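Magnetosome protein MamA (Magnetospirillum gryphiswaldense, PDB 3AS8) probably uses its tetratricopeptide repeats as a scaffold for protein-protein interactions, recognising other copies of itself to assemble complexes associated with the magnetosome. Local coordinates at residues Val9-Lys14 with Val28-Gln33; Val44-Gly49 with Ile76-Val81; Val146-Ala151 with Lys169-Asp174. All blocks are in the same frame, centred on the assembly; numbering follows the deposited sequence.

Contact 1. Residues Val9-Lys14 with Val28-Gln33; sequences VYYRDK and VVMLEQ
In the N-terminal helical hairpin of this tetratricopeptide-repeat (TPR) fold, Tyr11 on helix 5-20 packs against Met30 of helix 24-31 and Gln33 farther along the chain. The backbones come nearest at Tyr11 and Met30, whose CA atoms lie 5.3 Å apart, and the two segments together bury 321 Å². Tyr11 and Met30 carry the largest shares of that area. The CG of Tyr11 stands beside the backbone N and anti to the carbonyl carbon (chi1 -72°), which sends the ring across to the second segment.

Met30 meets that ring at its rim: SD lies 3.5 Å from Tyr11 CD1. The sulfur is 81° off the ring normal, so this is a Met-aromatic contact of the edge type, and the two side chains run at about a right angle. The same SD also touches Lys14 CD.

Gln33 takes one face of the same ring. Its CB makes a CH-pi contact 4.2 Å from the Tyr11 centroid, and its OE1 reaches over the face to 3.5 Å from Tyr11 CE1. On the opposite face Tyr10 places CD2 above the ring centre, so the phenol is sandwiched between a neighbour on its own helix and a residue of the other segment. The Gln33 amide is fixed by a nearly straight bond, NE2 to Val29 O at 3.0 Å, with the carbonyl oxygen in the amide plane; from the oxygen's side, the nitrogen sits above the Val29 carbonyl plane.

Leu31, a buried residue, also packs on Ile16. Arg12 turns its guanidinium elsewhere, to a salt bridge with Asp41, but its backbone borders the contact: Leu31 CD2 rests 3.7 Å from Arg12 O and 3.8 Å from Tyr11 O.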
ATOM      1  N   VAL A   9     -20.546   5.119 -21.404  1.00 24.33           N
ATOM      2  CA  VAL A   9     -19.770   6.323 -21.050  1.00 25.58           C
ATOM      3  C   VAL A   9     -20.468   7.017 -19.919  1.00 23.86           C
ATOM      4  O   VAL A   9     -19.817   7.606 -19.038  1.00 24.89           O
ATOM      5  CB  VAL A   9     -19.467   7.234 -22.275  1.00 26.86           C
ATOM      6  CG1 VAL A   9     -18.492   8.382 -21.883  1.00 30.09           C
ATOM      7  CG2 VAL A   9     -18.857   6.436 -23.367  1.00 33.81           C
ATOM      8  N   TYR A  10     -21.784   6.901 -19.865  1.00 21.21           N
ATOM      9  CA  TYR A  10     -22.523   7.423 -18.737  1.00 20.26           C
ATOM     10  C   TYR A  10     -22.068   6.783 -17.378  1.00 18.34           C
ATOM     11  O   TYR A  10     -21.842   7.481 -16.382  1.00 19.16           O
ATOM     12  CB  TYR A  10     -24.055   7.253 -18.946  1.00 20.10           C
ATOM     13  CG  TYR A  10     -24.919   7.728 -17.785  1.00 18.62           C
ATOM     14  CD1 TYR A  10     -25.261   9.075 -17.640  1.00 24.79           C
ATOM     15  CD2 TYR A  10     -25.445   6.839 -16.869  1.00 20.67           C
ATOM     16  CE1 TYR A  10     -26.036   9.495 -16.608  1.00 28.63           C
ATOM     17  CE2 TYR A  10     -26.226   7.242 -15.859  1.00 21.72           C
ATOM     18  CZ  TYR A  10     -26.520   8.568 -15.714  1.00 26.47           C
ATOM     19  OH  TYR A  10     -27.314   8.976 -14.683  1.00 33.81           O
ATOM     20  N   TYR A  11     -21.998   5.460 -17.344  1.00 19.35           N
ATOM     21  CA  TYR A  11     -21.748   4.719 -16.069  1.00 19.94           C
ATOM     22  C   TYR A  11     -20.250   4.838 -15.749  1.00 21.06           C
ATOM     23  O   TYR A  11     -19.881   4.995 -14.616  1.00 20.71           O
ATOM     24  CB  TYR A  11     -22.220   3.230 -16.166  1.00 20.23           C
ATOM     25  CG  TYR A  11     -23.749   3.148 -16.161  1.00 21.25           C
ATOM     26  CD1 TYR A  11     -24.479   3.463 -15.035  1.00 23.81           C
ATOM     27  CD2 TYR A  11     -24.456   2.846 -17.336  1.00 22.07           C
ATOM     28  CE1 TYR A  11     -25.911   3.420 -15.030  1.00 25.64           C
ATOM     29  CE2 TYR A  11     -25.820   2.869 -17.368  1.00 22.15           C
ATOM     30  CZ  TYR A  11     -26.566   3.138 -16.204  1.00 27.33           C
ATOM     31  OH  TYR A  11     -27.976   3.128 -16.265  1.00 31.81           O
ATOM     32  N   ARG A  12     -19.412   4.888 -16.793  1.00 20.84           N
ATOM     33  CA  ARG A  12     -17.952   5.048 -16.609  1.00 22.65           C
ATOM     34  C   ARG A  12     -17.628   6.347 -15.974  1.00 22.00           C
ATOM     35  O   ARG A  12     -16.971   6.374 -14.966  1.00 22.04           O
ATOM     36  CB  ARG A  12     -17.224   4.902 -17.924  1.00 22.72           C
ATOM     37  CG  ARG A  12     -15.690   5.033 -17.837  1.00 27.70           C
ATOM     38  CD  ARG A  12     -15.083   4.978 -19.291  1.00 29.27           C
ATOM     39  NE  ARG A  12     -13.667   4.663 -19.217  1.00 33.55           N
ATOM     40  CZ  ARG A  12     -12.731   5.533 -18.835  1.00 38.11           C
ATOM     41  NH1 ARG A  12     -13.057   6.796 -18.522  1.00 38.17           N
ATOM     42  NH2 ARG A  12     -11.461   5.150 -18.787  1.00 38.57           N
ATOM     43  N   ASP A  13     -18.096   7.436 -16.557  1.00 22.87           N
ATOM     44  CA  ASP A  13     -17.799   8.750 -16.069  1.00 23.71           C
ATOM     45  C   ASP A  13     -18.350   8.939 -14.660  1.00 22.51           C
ATOM     46  O   ASP A  13     -17.652   9.492 -13.784  1.00 21.27           O
ATOM     47  CB  ASP A  13     -18.466   9.878 -16.926  1.00 24.68           C
ATOM     48  CG  ASP A  13     -17.831  10.056 -18.335  1.00 31.75           C
ATOM     49  OD1 ASP A  13     -16.826   9.353 -18.656  1.00 37.69           O
ATOM     50  OD2 ASP A  13     -18.402  10.918 -19.117  1.00 42.93           O
ATOM     51  N   LYS A  14     -19.627   8.567 -14.459  1.00 21.57           N
ATOM     52  CA  LYS A  14     -20.250   8.733 -13.164  1.00 22.65           C
ATOM     53  C   LYS A  14     -19.520   7.845 -12.073  1.00 22.03           C
ATOM     54  O   LYS A  14     -19.315   8.281 -10.902  1.00 22.01           O
ATOM     55  CB  LYS A  14     -21.753   8.449 -13.244  1.00 23.77           C
ATOM     56  CG  LYS A  14     -22.611   9.236 -12.292  1.00 28.22           C
ATOM     57  CD  LYS A  14     -24.113   9.110 -12.660  1.00 31.33           C
ATOM     58  CE  LYS A  14     -24.991  10.222 -12.071  1.00 39.75           C
ATOM     59  NZ  LYS A  14     -24.590  10.770 -10.718  1.00 40.94           N
ATOM     60  N   VAL A  28     -19.288   1.270  -6.889  1.00 16.45           N
ATOM     61  CA  VAL A  28     -19.591  -0.154  -7.194  1.00 16.38           C
ATOM     62  C   VAL A  28     -20.858  -0.242  -8.023  1.00 17.46           C
ATOM     63  O   VAL A  28     -20.853  -0.908  -9.049  1.00 17.91           O
ATOM     64  CB  VAL A  28     -19.751  -1.028  -5.918  1.00 16.42           C
ATOM     65  CG1 VAL A  28     -20.120  -2.525  -6.275  1.00 14.92           C
ATOM     66  CG2 VAL A  28     -18.503  -0.952  -5.106  1.00 18.43           C
ATOM     67  N   VAL A  29     -21.931   0.404  -7.555  1.00 17.45           N
ATOM     68  CA  VAL A  29     -23.208   0.355  -8.271  1.00 19.05           C
ATOM     69  C   VAL A  29     -23.070   0.767  -9.758  1.00 19.42           C
ATOM     70  O   VAL A  29     -23.565   0.102 -10.647  1.00 22.31           O
ATOM     71  CB  VAL A  29     -24.306   1.224  -7.596  1.00 19.06           C
ATOM     72  CG1 VAL A  29     -25.490   1.354  -8.528  1.00 21.15           C
ATOM     73  CG2 VAL A  29     -24.735   0.607  -6.165  1.00 21.03           C
ATOM     74  N   MET A  30     -22.433   1.878 -10.016  1.00 18.76           N
ATOM     75  CA  MET A  30     -22.245   2.355 -11.395  1.00 20.00           C
ATOM     76  C   MET A  30     -21.241   1.536 -12.181  1.00 18.44           C
ATOM     77  O   MET A  30     -21.492   1.181 -13.352  1.00 19.82           O
ATOM     78  CB  MET A  30     -21.817   3.827 -11.417  1.00 20.45           C
ATOM     79  CG  MET A  30     -22.828   4.886 -10.865  1.00 27.98           C
ATOM     80  SD  MET A  30     -24.332   5.006 -11.851  1.00 46.83           S
ATOM     81  CE  MET A  30     -25.504   4.155 -10.834  1.00 41.17           C
ATOM     82  N   LEU A  31     -20.070   1.278 -11.622  1.00 18.84           N
ATOM     83  CA  LEU A  31     -18.995   0.654 -12.446  1.00 19.50           C
ATOM     84  C   LEU A  31     -19.263  -0.804 -12.764  1.00 21.18           C
ATOM     85  O   LEU A  31     -18.809  -1.310 -13.794  1.00 20.40           O
ATOM     86  CB  LEU A  31     -17.579   0.898 -11.903  1.00 18.44           C
ATOM     87  CG  LEU A  31     -17.009   2.340 -11.895  1.00 19.47           C
ATOM     88  CD1 LEU A  31     -15.687   2.471 -11.075  1.00 19.53           C
ATOM     89  CD2 LEU A  31     -16.977   3.041 -13.251  1.00 19.27           C
ATOM     90  N   GLU A  32     -20.052  -1.476 -11.940  1.00 19.96           N
ATOM     91  CA  GLU A  32     -20.478  -2.822 -12.257  1.00 21.78           C
ATOM     92  C   GLU A  32     -21.256  -2.894 -13.586  1.00 23.78           C
ATOM     93  O   GLU A  32     -21.318  -3.959 -14.219  1.00 24.71           O
ATOM     94  CB  GLU A  32     -21.397  -3.347 -11.156  1.00 22.71           C
ATOM     95  CG  GLU A  32     -20.640  -3.965  -9.991  1.00 26.69           C
ATOM     96  CD  GLU A  32     -21.537  -4.564  -8.877  1.00 29.76           C
ATOM     97  OE1 GLU A  32     -22.736  -4.215  -8.773  1.00 31.96           O
ATOM     98  OE2 GLU A  32     -21.023  -5.397  -8.103  1.00 27.86           O
ATOM     99  N   GLN A  33     -21.847  -1.776 -13.983  1.00 23.60           N
ATOM    100  CA  GLN A  33     -22.703  -1.731 -15.151  1.00 26.59           C
ATOM    101  C   GLN A  33     -21.921  -1.417 -16.404  1.00 29.75           C
ATOM    102  O   GLN A  33     -22.514  -1.360 -17.499  1.00 32.93           O
ATOM    103  CB  GLN A  33     -23.806  -0.678 -14.943  1.00 25.66           C
ATOM    104  CG  GLN A  33     -24.745  -1.063 -13.824  1.00 27.09           C
ATOM    105  CD  GLN A  33     -25.851  -0.059 -13.625  1.00 29.25           C
ATOM    106  OE1 GLN A  33     -26.743   0.016 -14.466  1.00 26.63           O
ATOM    107  NE2 GLN A  33     -25.815   0.707 -12.517  1.00 24.93           N
TER

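Contact 2. Residues Val44-Gly49 with Ile76-Val81; sequences VALHLG and IKVATV
Leu46 of helix 42-54 in this TPR fold lies against Lys77, Val78 and Val81 of helix 76-88. Its two methyls divide the work. CD1 lies 4.1 Å from Val78 CA and 4.0 Å from Val81 CG2, whereas CD2 meets the aliphatic part of Lys77, 3.9 Å from its CD. Lys77 and Val81 were each modelled in two positions, and their contacts hold for one of them. Leu46 keeps CG anti to its backbone N (chi1 166°), which directs both methyls toward helix 76-88. Cutting this side chain back to an alanine removes both methyls, and is likely to leave Val78 and the Lys77 chain without this apolar contact and Val81 leaning on Leu65.

The axes of segments 44-49 and 76-81 approach to 10.7 Å and run 25° from parallel, a distance that Leu46 spans with both methyls. Helix 58-71, which intervenes in the chain, backs the contact: its Leu65 touches both Leu46 and Val81. His47 is held through ND1 to Glu43 O, and in that one position of Lys77 its NE2 stands 3.7 Å from Lys77 NZ without bonding to it.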
ATOM      1  N   VAL A  44     -11.466   1.713 -15.324  1.00 27.13           N
ATOM      2  CA  VAL A  44     -12.673   1.151 -14.779  1.00 25.16           C
ATOM      3  C   VAL A  44     -12.261   0.031 -13.789  1.00 25.90           C
ATOM      4  O   VAL A  44     -12.709   0.051 -12.615  1.00 22.82           O
ATOM      5  CB  VAL A  44     -13.621   0.648 -15.890  1.00 26.50           C
ATOM      6  CG1 VAL A  44     -14.704  -0.282 -15.297  1.00 25.40           C
ATOM      7  CG2 VAL A  44     -14.245   1.875 -16.667  1.00 23.19           C
ATOM      8  N   ALA A  45     -11.356  -0.887 -14.198  1.00 24.05           N
ATOM      9  CA  ALA A  45     -10.941  -1.967 -13.291  1.00 22.75           C
ATOM     10  C   ALA A  45     -10.230  -1.455 -11.997  1.00 21.80           C
ATOM     11  O   ALA A  45     -10.470  -1.962 -10.891  1.00 19.36           O
ATOM     12  CB  ALA A  45     -10.073  -3.043 -14.011  1.00 24.86           C
ATOM     13  N   LEU A  46      -9.421  -0.424 -12.138  1.00 21.64           N
ATOM     14  CA  LEU A  46      -8.737   0.175 -11.025  1.00 22.21           C
ATOM     15  C   LEU A  46      -9.690   0.803 -10.012  1.00 22.10           C
ATOM     16  O   LEU A  46      -9.572   0.557  -8.800  1.00 23.07           O
ATOM     17  CB  LEU A  46      -7.807   1.220 -11.509  1.00 23.28           C
ATOM     18  CG  LEU A  46      -7.253   2.168 -10.429  1.00 27.77           C
ATOM     19  CD1 LEU A  46      -6.408   1.374  -9.324  1.00 26.20           C
ATOM     20  CD2 LEU A  46      -6.394   3.258 -11.016  1.00 25.59           C
ATOM     21  N   HIS A  47     -10.622   1.624 -10.498  1.00 20.99           N
ATOM     22  CA  HIS A  47     -11.565   2.265  -9.611  1.00 20.27           C
ATOM     23  C   HIS A  47     -12.594   1.305  -8.985  1.00 18.48           C
ATOM     24  O   HIS A  47     -12.921   1.420  -7.801  1.00 17.43           O
ATOM     25  CB  HIS A  47     -12.100   3.507 -10.308  1.00 20.37           C
ATOM     26  CG  HIS A  47     -11.069   4.589 -10.386  1.00 21.92           C
ATOM     27  ND1 HIS A  47     -10.259   4.791 -11.496  1.00 26.95           N
ATOM     28  CD2 HIS A  47     -10.605   5.428  -9.426  1.00 23.77           C
ATOM     29  CE1 HIS A  47      -9.405   5.771 -11.233  1.00 26.74           C
ATOM     30  NE2 HIS A  47      -9.598   6.179  -9.994  1.00 29.90           N
ATOM     31  N   LEU A  48     -13.056   0.311  -9.741  1.00 16.43           N
ATOM     32  CA  LEU A  48     -13.968  -0.658  -9.175  1.00 16.75           C
ATOM     33  C   LEU A  48     -13.261  -1.601  -8.203  1.00 16.27           C
ATOM     34  O   LEU A  48     -13.859  -2.072  -7.233  1.00 18.50           O
ATOM     35  CB  LEU A  48     -14.660  -1.464 -10.288  1.00 16.61           C
ATOM     36  CG  LEU A  48     -15.622  -2.599  -9.916  1.00 19.06           C
ATOM     37  CD1 LEU A  48     -16.860  -2.156  -8.992  1.00 16.16           C
ATOM     38  CD2 LEU A  48     -16.132  -3.136 -11.297  1.00 16.41           C
ATOM     39  N   GLY A  49     -12.027  -1.952  -8.524  1.00 18.18           N
ATOM     40  CA  GLY A  49     -11.138  -2.699  -7.606  1.00 18.26           C
ATOM     41  C   GLY A  49     -11.029  -1.966  -6.275  1.00 16.97           C
ATOM     42  O   GLY A  49     -11.284  -2.557  -5.262  1.00 17.40           O
ATOM     43  N   ILE A  76       1.538   2.740 -12.021  1.00 25.31           N
ATOM     44  CA  ILE A  76       2.009   2.865 -10.638  1.00 25.18           C
ATOM     45  C   ILE A  76       0.870   2.999  -9.649  1.00 23.96           C
ATOM     46  O   ILE A  76       0.974   2.562  -8.511  1.00 24.25           O
ATOM     47  CB  ILE A  76       3.018   4.056 -10.530  1.00 26.23           C
ATOM     48  CG1 ILE A  76       4.314   3.760 -11.333  1.00 25.51           C
ATOM     49  CG2 ILE A  76       3.349   4.409  -9.064  1.00 26.46           C
ATOM     50  CD1 ILE A  76       5.138   2.499 -10.880  1.00 23.89           C
ATOM     51  N   LYS A  77      -0.221   3.603 -10.089  0.50 25.00           N
ATOM     52  CA  LYS A  77      -1.396   3.823  -9.253  0.50 24.46           C
ATOM     53  C   LYS A  77      -2.082   2.459  -8.910  0.50 23.16           C
ATOM     54  O   LYS A  77      -2.569   2.252  -7.800  0.50 21.92           O
ATOM     55  CB  LYS A  77      -2.304   4.759 -10.043  0.50 26.51           C
ATOM     56  CG  LYS A  77      -3.434   5.418  -9.349  0.50 28.83           C
ATOM     57  CD  LYS A  77      -4.146   6.324 -10.371  0.50 28.74           C
ATOM     58  CE  LYS A  77      -5.015   7.330  -9.659  0.50 28.95           C
ATOM     59  NZ  LYS A  77      -6.056   6.583  -8.943  0.50 26.80           N
ATOM     60  N   VAL A  78      -2.081   1.542  -9.869  1.00 21.21           N
ATOM     61  CA  VAL A  78      -2.524   0.165  -9.666  1.00 20.41           C
ATOM     62  C   VAL A  78      -1.554  -0.609  -8.749  1.00 20.25           C
ATOM     63  O   VAL A  78      -1.938  -1.302  -7.818  1.00 18.34           O
ATOM     64  CB  VAL A  78      -2.614  -0.639 -10.963  1.00 20.00           C
ATOM     65  CG1 VAL A  78      -3.170  -2.100 -10.648  1.00 18.37           C
ATOM     66  CG2 VAL A  78      -3.511   0.040 -12.037  1.00 23.87           C
ATOM     67  N   ALA A  79      -0.282  -0.483  -9.044  1.00 20.27           N
ATOM     68  CA  ALA A  79       0.719  -1.179  -8.290  1.00 19.80           C
ATOM     69  C   ALA A  79       0.707  -0.794  -6.805  1.00 17.65           C
ATOM     70  O   ALA A  79       0.891  -1.672  -5.930  1.00 17.28           O
ATOM     71  CB  ALA A  79       2.140  -0.929  -8.979  1.00 20.02           C
ATOM     72  N   THR A  80       0.464   0.497  -6.529  1.00 18.03           N
ATOM     73  CA  THR A  80       0.409   1.052  -5.167  1.00 17.98           C
ATOM     74  C   THR A  80      -0.753   0.456  -4.402  1.00 18.48           C
ATOM     75  O   THR A  80      -0.567  -0.142  -3.300  1.00 16.22           O
ATOM     76  CB  THR A  80       0.334   2.586  -5.176  1.00 18.77           C
ATOM     77  OG1 THR A  80       1.409   3.095  -5.949  1.00 19.68           O
ATOM     78  CG2 THR A  80       0.419   3.191  -3.751  1.00 20.73           C
ATOM     79  N   VAL A  81      -1.958   0.513  -4.985  1.00 17.93           N
ATOM     80  CA  VAL A  81      -3.156  -0.064  -4.340  0.50 18.75           C
ATOM     81  C   VAL A  81      -2.967  -1.539  -4.079  1.00 17.92           C
ATOM     82  O   VAL A  81      -3.163  -2.064  -2.981  1.00 17.65           O
ATOM     83  CB  VAL A  81      -4.423   0.002  -5.248  0.50 20.76           C
ATOM     84  CG1 VAL A  81      -5.646  -0.512  -4.428  0.50 20.69           C
ATOM     85  CG2 VAL A  81      -4.643   1.414  -5.784  0.50 21.14           C
TER

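Contact 3. Residues Val146-Ala151 with Lys169-Asp174; sequences VHRAIA and KANELD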
ATOM      1  N   VAL A 146       9.453   3.467  13.014  1.00 16.55           N
ATOM      2  CA  VAL A 146      10.434   2.951  12.065  1.00 15.84           C
ATOM      3  C   VAL A 146      11.662   2.427  12.859  1.00 16.96           C
ATOM      4  O   VAL A 146      12.208   1.344  12.587  1.00 16.94           O
ATOM      5  CB  VAL A 146      10.854   3.981  10.995  1.00 17.53           C
ATOM      6  CG1 VAL A 146      11.912   3.273  10.000  1.00 17.07           C
ATOM      7  CG2 VAL A 146       9.653   4.441  10.283  1.00 15.94           C
ATOM      8  N   HIS A 147      12.118   3.191  13.848  1.00 16.26           N
ATOM      9  CA  HIS A 147      13.216   2.640  14.686  1.00 17.01           C
ATOM     10  C   HIS A 147      12.824   1.343  15.378  1.00 18.31           C
ATOM     11  O   HIS A 147      13.651   0.455  15.551  1.00 18.10           O
ATOM     12  CB  HIS A 147      13.630   3.639  15.731  1.00 16.05           C
ATOM     13  CG  HIS A 147      14.539   4.713  15.205  1.00 15.76           C
ATOM     14  ND1 HIS A 147      15.891   4.503  15.031  1.00 18.52           N
ATOM     15  CD2 HIS A 147      14.305   6.002  14.838  1.00 18.94           C
ATOM     16  CE1 HIS A 147      16.450   5.614  14.576  1.00 23.06           C
ATOM     17  NE2 HIS A 147      15.502   6.534  14.442  1.00 22.44           N
ATOM     18  N   ARG A 148      11.578   1.272  15.830  1.00 17.51           N
ATOM     19  CA  ARG A 148      11.062   0.078  16.493  0.50 18.48           C
ATOM     20  C   ARG A 148      11.093  -1.117  15.527  1.00 18.01           C
ATOM     21  O   ARG A 148      11.541  -2.197  15.869  1.00 16.77           O
ATOM     22  CB  ARG A 148       9.672   0.352  17.052  0.50 19.11           C
ATOM     23  CG  ARG A 148       9.020  -0.788  17.799  0.50 20.22           C
ATOM     24  CD  ARG A 148       8.043  -0.292  18.915  0.50 23.39           C
ATOM     25  NE  ARG A 148       8.327   1.013  19.568  0.50 20.27           N
ATOM     26  CZ  ARG A 148       8.931   1.206  20.751  0.50 22.19           C
ATOM     27  NH1 ARG A 148       9.448   0.205  21.438  0.50 26.46           N
ATOM     28  NH2 ARG A 148       9.080   2.437  21.223  0.50 21.18           N
ATOM     29  N   ALA A 149      10.646  -0.904  14.301  1.00 16.99           N
ATOM     30  CA  ALA A 149      10.642  -1.952  13.292  1.00 17.48           C
ATOM     31  C   ALA A 149      12.110  -2.391  13.040  1.00 16.25           C
ATOM     32  O   ALA A 149      12.403  -3.578  12.916  1.00 14.15           O
ATOM     33  CB  ALA A 149       9.949  -1.461  11.953  1.00 15.64           C
ATOM     34  N   ILE A 150      13.026  -1.451  13.014  1.00 16.61           N
ATOM     35  CA  ILE A 150      14.433  -1.789  12.734  1.00 17.13           C
ATOM     36  C   ILE A 150      15.010  -2.580  13.920  1.00 17.87           C
ATOM     37  O   ILE A 150      15.714  -3.576  13.731  1.00 16.34           O
ATOM     38  CB  ILE A 150      15.322  -0.530  12.543  1.00 18.00           C
ATOM     39  CG1 ILE A 150      15.129   0.115  11.194  1.00 15.98           C
ATOM     40  CG2 ILE A 150      16.866  -0.903  12.628  1.00 17.45           C
ATOM     41  CD1 ILE A 150      15.645   1.659  11.271  1.00 17.95           C
ATOM     42  N   ALA A 151      14.685  -2.143  15.146  1.00 17.25           N
ATOM     43  CA  ALA A 151      15.095  -2.874  16.388  1.00 17.60           C
ATOM     44  C   ALA A 151      14.653  -4.311  16.363  1.00 19.07           C
ATOM     45  O   ALA A 151      15.411  -5.238  16.637  1.00 18.80           O
ATOM     46  CB  ALA A 151      14.486  -2.187  17.628  1.00 18.65           C
ATOM     47  N   LYS A 169      15.777   4.954  20.846  1.00 19.09           N
ATOM     48  CA  LYS A 169      15.393   6.062  20.019  1.00 19.92           C
ATOM     49  C   LYS A 169      13.894   6.109  19.724  1.00 19.90           C
ATOM     50  O   LYS A 169      13.267   7.204  19.723  1.00 20.84           O
ATOM     51  CB  LYS A 169      16.179   5.997  18.694  1.00 21.46           C
ATOM     52  CG  LYS A 169      15.987   7.182  17.840  1.00 27.81           C
ATOM     53  CD  LYS A 169      16.514   8.431  18.502  1.00 30.52           C
ATOM     54  CE  LYS A 169      16.669   9.492  17.506  1.00 36.22           C
ATOM     55  NZ  LYS A 169      16.793  10.805  18.187  1.00 40.74           N
ATOM     56  N   ALA A 170      13.321   4.955  19.392  1.00 17.78           N
ATOM     57  CA  ALA A 170      11.865   4.820  19.234  1.00 18.47           C
ATOM     58  C   ALA A 170      11.115   5.336  20.465  1.00 20.19           C
ATOM     59  O   ALA A 170      10.119   6.064  20.315  1.00 20.61           O
ATOM     60  CB  ALA A 170      11.478   3.378  18.956  1.00 17.19           C
ATOM     61  N   ASN A 171      11.597   5.007  21.664  1.00 21.11           N
ATOM     62  CA  ASN A 171      10.902   5.474  22.866  1.00 24.35           C
ATOM     63  C   ASN A 171      11.020   7.001  22.968  1.00 25.12           C
ATOM     64  O   ASN A 171      10.074   7.651  23.358  1.00 26.22           O
ATOM     65  CB  ASN A 171      11.457   4.829  24.180  1.00 24.52           C
ATOM     66  CG  ASN A 171      11.223   3.334  24.253  1.00 24.41           C
ATOM     67  OD1 ASN A 171      10.293   2.817  23.645  1.00 30.72           O
ATOM     68  ND2 ASN A 171      12.048   2.642  24.981  1.00 24.33           N
ATOM     69  N   GLU A 172      12.206   7.549  22.716  1.00 25.77           N
ATOM     70  CA  GLU A 172      12.411   9.013  22.733  1.00 28.14           C
ATOM     71  C   GLU A 172      11.470   9.704  21.726  1.00 29.56           C
ATOM     72  O   GLU A 172      10.780  10.658  22.067  1.00 28.46           O
ATOM     73  CB  GLU A 172      13.884   9.323  22.505  1.00 29.07           C
ATOM     74  CG  GLU A 172      14.304  10.761  22.319  1.00 37.22           C
ATOM     75  CD  GLU A 172      15.858  10.898  22.218  1.00 42.79           C
ATOM     76  OE1 GLU A 172      16.453  10.286  21.305  1.00 45.07           O
ATOM     77  OE2 GLU A 172      16.478  11.590  23.083  1.00 49.30           O
ATOM     78  N   LEU A 173      11.401   9.163  20.506  1.00 28.53           N
ATOM     79  CA  LEU A 173      10.525   9.719  19.492  1.00 30.02           C
ATOM     80  C   LEU A 173       9.014   9.598  19.770  1.00 32.46           C
ATOM     81  O   LEU A 173       8.249  10.522  19.422  1.00 31.96           O
ATOM     82  CB  LEU A 173      10.865   9.121  18.098  1.00 29.51           C
ATOM     83  CG  LEU A 173      12.276   9.429  17.578  1.00 28.66           C
ATOM     84  CD1 LEU A 173      12.580   8.624  16.260  1.00 25.57           C
ATOM     85  CD2 LEU A 173      12.462  10.925  17.365  1.00 29.67           C
ATOM     86  N   ASP A 174       8.575   8.454  20.318  1.00 35.93           N
ATOM     87  CA  ASP A 174       7.159   8.227  20.639  1.00 38.48           C
ATOM     88  C   ASP A 174       6.658   9.162  21.737  1.00 39.39           C
ATOM     89  O   ASP A 174       5.475   9.562  21.753  1.00 41.46           O
ATOM     90  CB  ASP A 174       6.922   6.772  21.087  1.00 39.17           C
ATOM     91  CG  ASP A 174       6.850   5.795  19.919  1.00 42.47           C
ATOM     92  OD1 ASP A 174       6.860   6.170  18.715  1.00 47.74           O
ATOM     93  OD2 ASP A 174       6.785   4.600  20.206  1.00 47.48           O
TER
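The aromatic contact is between His147 and Lys169: Lys169 CG sits over the centre of the imidazole, 3.5 Å from the His147 centroid and 11° off its normal, a CH-pi arrangement. A bend at chi2 carries the Lys169 ammonium away from the ring to Glu172 of its own helix, a salt bridge of 3.2 Å from NZ to OE1. His147 ND1 is hydrogen-bonded to His166, whose ring also meets it.

Apolar packing fills in around this. Leu173 CD1 lies 3.4 Å from His147 CD2, and Ala170 CB is 3.9 Å from His147 CB. Helices 144-156 and 160-183 form a TPR-type antiparallel hairpin, in which the axes of segments 146-151 and 169-174 approach to 8.6 Å at 162°. The backbones come nearest at His147 and Ala170, and the small side chain of Ala170 is consistent with such close helices.

Polar contacts gather on Arg148. In one of the two positions modelled for it, NH2 donates to Asn171 OD1 at 2.7 Å in a straight bond (179°), with the oxygen in the guanidinium plane. In that position the same NH2 also makes a weak, longer salt bridge to Asp174 OD2, 3.3 Å away and near that plane, while Ala170 CB covers one guanidinium face.

How the contacts relate
The three contacts follow one another along the chain, each closing before the next opens. Contacts 1 and 3 each join consecutive helices of a hairpin, whereas contact 2 links helices 42-54 and 76-88, with helix 58-71 between them. Contacts 1 and 2 lie 16 Å apart between centres and touch directly: Leu31 CD1 packs 3.8 Å from His47 CB, and Arg12 CG 3.7 Å from Val44 CG2. Contact 3 sits across the chain's centre, 33 Å from contact 2 and 45 Å from contact 1, centre to centre. Its nearest atoms are about 17 Å from those of contact 2, consistent with an elongated repeat array built from local helix-to-helix joints.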